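Local coordinates for protein probable aromatic acid decarboxylase (Escherichia coli, PDB 1SBZ) that binds FMN and probably acts as a flavin prenyltransferase, making the prenylated FMN cofactor used by a phenolic acid decarboxylase, at residues D[21-35]-D[49-63]. Sequence-based numbering, arbitrary orientation.
Sequences QALREMPNVETHLVM and YSARDVAALADFSHN
Phe60 lays the CD1 corner of its ring over the rim of one face of the His32 imidazole, Phe60 CD1 to His32 CE1 3.4 Å. The planes are within 6° of parallel but so offset that the rings barely overlap. With CG beside its own backbone N (chi1 -64°), His32 runs alongside Phe60 on the same sheet face and is gripped at both nitrogens: NE2 donates to Glu30 OE2 at 2.6 Å, while ND1 and His62 NE2, 3.1 Å apart, share a hydrogen bond rim to rim. Phe76 meets the same imidazole steeply inclined.

Behind these rings the backbones pair in parallel, Phe60 N donating to Thr31 O, Leu33 N to Phe60 O and His62 N to Leu33 O. Just before strand 60-62, Asp59 ties the two segments together: its OD2 accepts from Thr31 N through the anti lone pair (3.1 Å), its backbone N donates to Thr31 OG1, and a water joins that hydroxyl to OD2. Its other oxygen, OD1, forms a salt bridge at the edge of the Arg24 guanidinium (NH1 to OD1 2.7 Å, the hydrogen bond itself weak for its poor angle), over one face of which lies Leu57 O.

On the opposite sheet face Leu33 sets CB against Ala58 CB (3.7 Å) and CD2 near Val54 CG1. Selenomethionine Met35, bent at its last torsion (chi3 -68°), places SE 3.9 Å from Val54 CG1 and CE against Ala55 CB. Helix 51-55 thus packs on strand 30-35, while strand 60-62 is the outermost strand, within this chain, of the parallel sheet of the Rossmann-like flavoprotein fold of the UbiX/PAD1 family.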
loop_
_atom_site.group_PDB
_atom_site.type_symbol
_atom_site.label_atom_id
_atom_site.label_comp_id
_atom_site.label_asym_id
_atom_site.label_seq_id
_atom_site.Cartn_x
_atom_site.Cartn_y
_atom_site.Cartn_z
ATOM N N GLN D 21 -28.038 32.776 0.887
ATOM C CA GLN D 21 -28.434 34.124 1.298
ATOM C C GLN D 21 -27.236 35.077 1.334
ATOM O O GLN D 21 -27.301 36.178 0.786
ATOM C CB GLN D 21 -29.111 34.093 2.670
ATOM C CG GLN D 21 -30.571 33.654 2.645
ATOM C CD GLN D 21 -31.101 33.280 4.018
ATOM O OE1 GLN D 21 -30.330 33.083 4.961
ATOM N NE2 GLN D 21 -32.418 33.175 4.131
ATOM N N ALA D 22 -26.152 34.648 1.980
ATOM C CA ALA D 22 -24.925 35.443 2.081
ATOM C C ALA D 22 -24.302 35.730 0.711
ATOM O O ALA D 22 -23.753 36.810 0.488
ATOM C CB ALA D 22 -23.913 34.753 2.991
ATOM N N LEU D 23 -24.394 34.756 -0.193
ATOM C CA LEU D 23 -23.909 34.912 -1.563
ATOM C C LEU D 23 -24.732 35.931 -2.352
ATOM O O LEU D 23 -24.180 36.697 -3.152
ATOM C CB LEU D 23 -23.884 33.558 -2.283
ATOM C CG LEU D 23 -22.581 32.751 -2.408
ATOM C CD1 LEU D 23 -21.653 32.880 -1.214
ATOM C CD2 LEU D 23 -22.892 31.286 -2.669
ATOM N N ARG D 24 -26.046 35.942 -2.109
ATOM C CA ARG D 24 -26.973 36.886 -2.750
ATOM C C ARG D 24 -26.617 38.346 -2.441
ATOM O O ARG D 24 -26.883 39.241 -3.241
ATOM C CB ARG D 24 -28.418 36.585 -2.330
ATOM C CG ARG D 24 -29.507 37.096 -3.282
ATOM C CD ARG D 24 -29.291 36.712 -4.747
ATOM N NE ARG D 24 -30.543 36.542 -5.490
ATOM C CZ ARG D 24 -30.616 36.316 -6.804
ATOM N NH1 ARG D 24 -29.510 36.236 -7.537
ATOM N NH2 ARG D 24 -31.800 36.174 -7.389
ATOM N N GLU D 25 -25.997 38.568 -1.286
ATOM C CA GLU D 25 -25.598 39.901 -0.851
ATOM C C GLU D 25 -24.232 40.324 -1.409
ATOM O O GLU D 25 -23.663 41.331 -0.982
ATOM C CB GLU D 25 -25.600 39.977 0.683
ATOM C CG GLU D 25 -26.945 39.675 1.340
ATOM C CD GLU D 25 -28.038 40.663 0.956
ATOM O OE1 GLU D 25 -27.762 41.881 0.904
ATOM O OE2 GLU D 25 -29.180 40.220 0.704
HETATM N N MSE D 26 -23.708 39.548 -2.356
HETATM C CA MSE D 26 -22.436 39.861 -3.012
HETATM C C MSE D 26 -22.656 39.909 -4.526
HETATM O O MSE D 26 -22.829 38.864 -5.162
HETATM C CB MSE D 26 -21.355 38.838 -2.637
HETATM C CG MSE D 26 -21.173 38.635 -1.127
HETATM SE SE MSE D 26 -19.891 37.235 -0.607
HETATM C CE MSE D 26 -20.263 35.954 -1.985
ATOM N N PRO D 27 -22.659 41.118 -5.095
ATOM C CA PRO D 27 -23.059 41.331 -6.493
ATOM C C PRO D 27 -22.045 40.807 -7.508
ATOM O O PRO D 27 -22.409 40.487 -8.641
ATOM C CB PRO D 27 -23.169 42.860 -6.602
ATOM C CG PRO D 27 -23.103 43.369 -5.189
ATOM C CD PRO D 27 -22.263 42.381 -4.444
ATOM N N ASN D 28 -20.787 40.721 -7.090
ATOM C CA ASN D 28 -19.695 40.187 -7.911
ATOM C C ASN D 28 -19.748 38.665 -8.099
ATOM O O ASN D 28 -18.923 38.095 -8.819
ATOM C CB ASN D 28 -18.348 40.574 -7.286
ATOM C CG ASN D 28 -18.303 40.314 -5.782
ATOM O OD1 ASN D 28 -19.273 40.587 -5.065
ATOM N ND2 ASN D 28 -17.172 39.793 -5.297
ATOM N N VAL D 29 -20.721 38.021 -7.453
ATOM C CA VAL D 29 -20.800 36.560 -7.406
ATOM C C VAL D 29 -22.059 36.020 -8.092
ATOM O O VAL D 29 -23.183 36.331 -7.702
ATOM C CB VAL D 29 -20.694 36.032 -5.946
ATOM C CG1 VAL D 29 -20.844 34.518 -5.895
ATOM C CG2 VAL D 29 -19.373 36.454 -5.325
ATOM N N GLU D 30 -21.838 35.217 -9.126
ATOM C CA GLU D 30 -22.901 34.524 -9.837
ATOM C C GLU D 30 -23.000 33.095 -9.303
ATOM O O GLU D 30 -22.006 32.367 -9.274
ATOM C CB GLU D 30 -22.596 34.529 -11.333
ATOM C CG GLU D 30 -23.586 33.773 -12.204
ATOM C CD GLU D 30 -23.174 33.796 -13.658
ATOM O OE1 GLU D 30 -22.992 34.902 -14.203
ATOM O OE2 GLU D 30 -23.021 32.710 -14.258
ATOM N N THR D 31 -24.193 32.700 -8.873
ATOM C CA THR D 31 -24.373 31.396 -8.242
ATOM C C THR D 31 -25.157 30.448 -9.129
ATOM O O THR D 31 -26.184 30.818 -9.699
ATOM C CB THR D 31 -25.043 31.525 -6.852
ATOM O OG1 THR D 31 -26.273 32.244 -6.974
ATOM C CG2 THR D 31 -24.208 32.408 -5.932
ATOM N N HIS D 32 -24.649 29.227 -9.259
ATOM C CA HIS D 32 -25.349 28.171 -9.969
ATOM C C HIS D 32 -25.710 27.070 -8.980
ATOM O O HIS D 32 -24.837 26.358 -8.474
ATOM C CB HIS D 32 -24.493 27.628 -11.114
ATOM C CG HIS D 32 -24.196 28.637 -12.180
ATOM N ND1 HIS D 32 -24.763 28.581 -13.437
ATOM C CD2 HIS D 32 -23.395 29.729 -12.177
ATOM C CE1 HIS D 32 -24.323 29.595 -14.160
ATOM N NE2 HIS D 32 -23.493 30.307 -13.420
ATOM N N LEU D 33 -27.000 26.947 -8.695
ATOM C CA LEU D 33 -27.490 26.007 -7.694
ATOM C C LEU D 33 -27.951 24.699 -8.317
ATOM O O LEU D 33 -28.581 24.693 -9.374
ATOM C CB LEU D 33 -28.635 26.638 -6.886
ATOM C CG LEU D 33 -29.476 25.766 -5.940
ATOM C CD1 LEU D 33 -28.626 25.198 -4.803
ATOM C CD2 LEU D 33 -30.639 26.566 -5.387
ATOM N N VAL D 34 -27.610 23.588 -7.667
ATOM C CA VAL D 34 -28.188 22.286 -7.999
ATOM C C VAL D 34 -28.684 21.629 -6.715
ATOM O O VAL D 34 -27.884 21.254 -5.857
ATOM C CB VAL D 34 -27.180 21.345 -8.709
ATOM C CG1 VAL D 34 -27.905 20.171 -9.338
ATOM C CG2 VAL D 34 -26.400 22.078 -9.768
HETATM N N MSE D 35 -30.002 21.511 -6.579
HETATM C CA MSE D 35 -30.600 20.822 -5.433
HETATM C C MSE D 35 -30.959 19.393 -5.826
HETATM O O MSE D 35 -31.656 19.179 -6.818
HETATM C CB MSE D 35 -31.865 21.540 -4.949
HETATM C CG MSE D 35 -31.653 22.914 -4.356
HETATM SE SE MSE D 35 -33.370 23.801 -3.970
HETATM C CE MSE D 35 -33.962 24.060 -5.823
ATOM N N TYR D 49 -38.704 27.642 4.165
ATOM C CA TYR D 49 -38.666 27.897 2.724
ATOM C C TYR D 49 -39.068 26.657 1.951
ATOM O O TYR D 49 -38.907 25.538 2.436
ATOM C CB TYR D 49 -37.265 28.336 2.287
ATOM C CG TYR D 49 -36.727 29.521 3.053
ATOM C CD1 TYR D 49 -35.787 29.352 4.068
ATOM C CD2 TYR D 49 -37.166 30.813 2.772
ATOM C CE1 TYR D 49 -35.296 30.443 4.778
ATOM C CE2 TYR D 49 -36.685 31.905 3.474
ATOM C CZ TYR D 49 -35.752 31.718 4.473
ATOM O OH TYR D 49 -35.273 32.807 5.168
ATOM N N SER D 50 -39.614 26.863 0.757
ATOM C CA SER D 50 -39.830 25.774 -0.182
ATOM C C SER D 50 -38.590 25.674 -1.067
ATOM O O SER D 50 -37.695 26.518 -0.987
ATOM C CB SER D 50 -41.061 26.040 -1.046
ATOM O OG SER D 50 -40.749 26.942 -2.096
ATOM N N ALA D 51 -38.545 24.650 -1.915
ATOM C CA ALA D 51 -37.441 24.481 -2.854
ATOM C C ALA D 51 -37.374 25.649 -3.836
ATOM O O ALA D 51 -36.286 26.120 -4.173
ATOM C CB ALA D 51 -37.564 23.151 -3.592
ATOM N N ARG D 52 -38.540 26.122 -4.271
ATOM C CA ARG D 52 -38.624 27.254 -5.193
ATOM C C ARG D 52 -38.140 28.560 -4.566
ATOM O O ARG D 52 -37.491 29.363 -5.236
ATOM C CB ARG D 52 -40.038 27.407 -5.758
ATOM C CG ARG D 52 -40.295 26.558 -6.995
ATOM C CD ARG D 52 -41.148 25.316 -6.775
ATOM N NE ARG D 52 -40.766 24.509 -5.610
ATOM C CZ ARG D 52 -41.595 24.146 -4.624
ATOM N NH1 ARG D 52 -42.883 24.499 -4.646
ATOM N NH2 ARG D 52 -41.132 23.415 -3.619
ATOM N N ASP D 53 -38.457 28.764 -3.287
ATOM C CA ASP D 53 -37.906 29.876 -2.509
ATOM C C ASP D 53 -36.382 29.870 -2.533
ATOM O O ASP D 53 -35.751 30.914 -2.698
ATOM C CB ASP D 53 -38.358 29.790 -1.053
ATOM C CG ASP D 53 -39.791 30.228 -0.849
ATOM O OD1 ASP D 53 -40.306 31.037 -1.648
ATOM O OD2 ASP D 53 -40.474 29.822 0.107
ATOM N N VAL D 54 -35.800 28.686 -2.346
ATOM C CA VAL D 54 -34.343 28.529 -2.341
ATOM C C VAL D 54 -33.781 28.718 -3.752
ATOM O O VAL D 54 -32.773 29.399 -3.933
ATOM C CB VAL D 54 -33.922 27.164 -1.736
ATOM C CG1 VAL D 54 -32.422 26.915 -1.911
ATOM C CG2 VAL D 54 -34.297 27.107 -0.265
ATOM N N ALA D 55 -34.451 28.144 -4.748
ATOM C CA ALA D 55 -34.047 28.325 -6.139
ATOM C C ALA D 55 -33.943 29.814 -6.493
ATOM O O ALA D 55 -33.018 30.230 -7.195
ATOM C CB ALA D 55 -35.013 27.615 -7.074
ATOM N N ALA D 56 -34.881 30.610 -5.973
ATOM C CA ALA D 56 -34.923 32.052 -6.222
ATOM C C ALA D 56 -33.775 32.830 -5.558
ATOM O O ALA D 56 -33.543 34.001 -5.879
ATOM C CB ALA D 56 -36.283 32.625 -5.808
ATOM N N LEU D 57 -33.062 32.183 -4.638
ATOM C CA LEU D 57 -31.874 32.774 -4.014
ATOM C C LEU D 57 -30.671 32.760 -4.958
ATOM O O LEU D 57 -29.702 33.489 -4.752
ATOM C CB LEU D 57 -31.526 32.030 -2.724
ATOM C CG LEU D 57 -31.872 32.540 -1.319
ATOM C CD1 LEU D 57 -32.807 33.758 -1.283
ATOM C CD2 LEU D 57 -32.413 31.402 -0.469
ATOM N N ALA D 58 -30.740 31.928 -5.993
ATOM C CA ALA D 58 -29.625 31.750 -6.921
ATOM C C ALA D 58 -29.879 32.462 -8.243
ATOM O O ALA D 58 -31.026 32.707 -8.621
ATOM C CB ALA D 58 -29.361 30.268 -7.154
ATOM N N ASP D 59 -28.796 32.793 -8.938
ATOM C CA ASP D 59 -28.878 33.411 -10.251
ATOM C C ASP D 59 -29.333 32.393 -11.279
ATOM O O ASP D 59 -30.109 32.715 -12.175
ATOM C CB ASP D 59 -27.526 33.998 -10.648
ATOM C CG ASP D 59 -27.124 35.165 -9.775
ATOM O OD1 ASP D 59 -27.897 36.144 -9.689
ATOM O OD2 ASP D 59 -26.052 35.199 -9.137
ATOM N N PHE D 60 -28.836 31.165 -11.149
ATOM C CA PHE D 60 -29.262 30.049 -11.990
ATOM C C PHE D 60 -29.519 28.833 -11.119
ATOM O O PHE D 60 -28.880 28.659 -10.083
ATOM C CB PHE D 60 -28.188 29.696 -13.023
ATOM C CG PHE D 60 -27.807 30.835 -13.924
ATOM C CD1 PHE D 60 -26.842 31.762 -13.530
ATOM C CD2 PHE D 60 -28.400 30.971 -15.176
ATOM C CE1 PHE D 60 -26.486 32.812 -14.367
ATOM C CE2 PHE D 60 -28.046 32.018 -16.023
ATOM C CZ PHE D 60 -27.088 32.941 -15.617
ATOM N N SER D 61 -30.451 27.992 -11.550
ATOM C CA SER D 61 -30.746 26.748 -10.864
ATOM C C SER D 61 -30.900 25.663 -11.916
ATOM O O SER D 61 -31.657 25.825 -12.882
ATOM C CB SER D 61 -32.011 26.891 -10.020
ATOM O OG SER D 61 -32.375 25.671 -9.391
ATOM N N HIS D 62 -30.173 24.565 -11.740
ATOM C CA HIS D 62 -30.160 23.494 -12.726
ATOM C C HIS D 62 -30.801 22.224 -12.175
ATOM O O HIS D 62 -30.767 21.977 -10.968
ATOM C CB HIS D 62 -28.727 23.217 -13.178
ATOM C CG HIS D 62 -27.981 24.440 -13.608
ATOM N ND1 HIS D 62 -27.936 24.862 -14.918
ATOM C CD2 HIS D 62 -27.259 25.339 -12.898
ATOM C CE1 HIS D 62 -27.216 25.967 -14.998
ATOM N NE2 HIS D 62 -26.792 26.277 -13.787
ATOM N N ASN D 63 -31.381 21.423 -13.065
ATOM C CA ASN D 63 -31.980 20.140 -12.690
ATOM C C ASN D 63 -30.910 19.083 -12.389
ATOM O O ASN D 63 -29.973 18.914 -13.178
ATOM C CB ASN D 63 -32.925 19.654 -13.800
ATOM C CG ASN D 63 -33.823 18.512 -13.349
ATOM O OD1 ASN D 63 -33.411 17.345 -13.312
ATOM N ND2 ASN D 63 -35.063 18.846 -13.007
HETATM O O HOH W 1 -26.328 34.981 -5.923
HETATM O O HOH W 2 -31.648 22.777 -8.773
#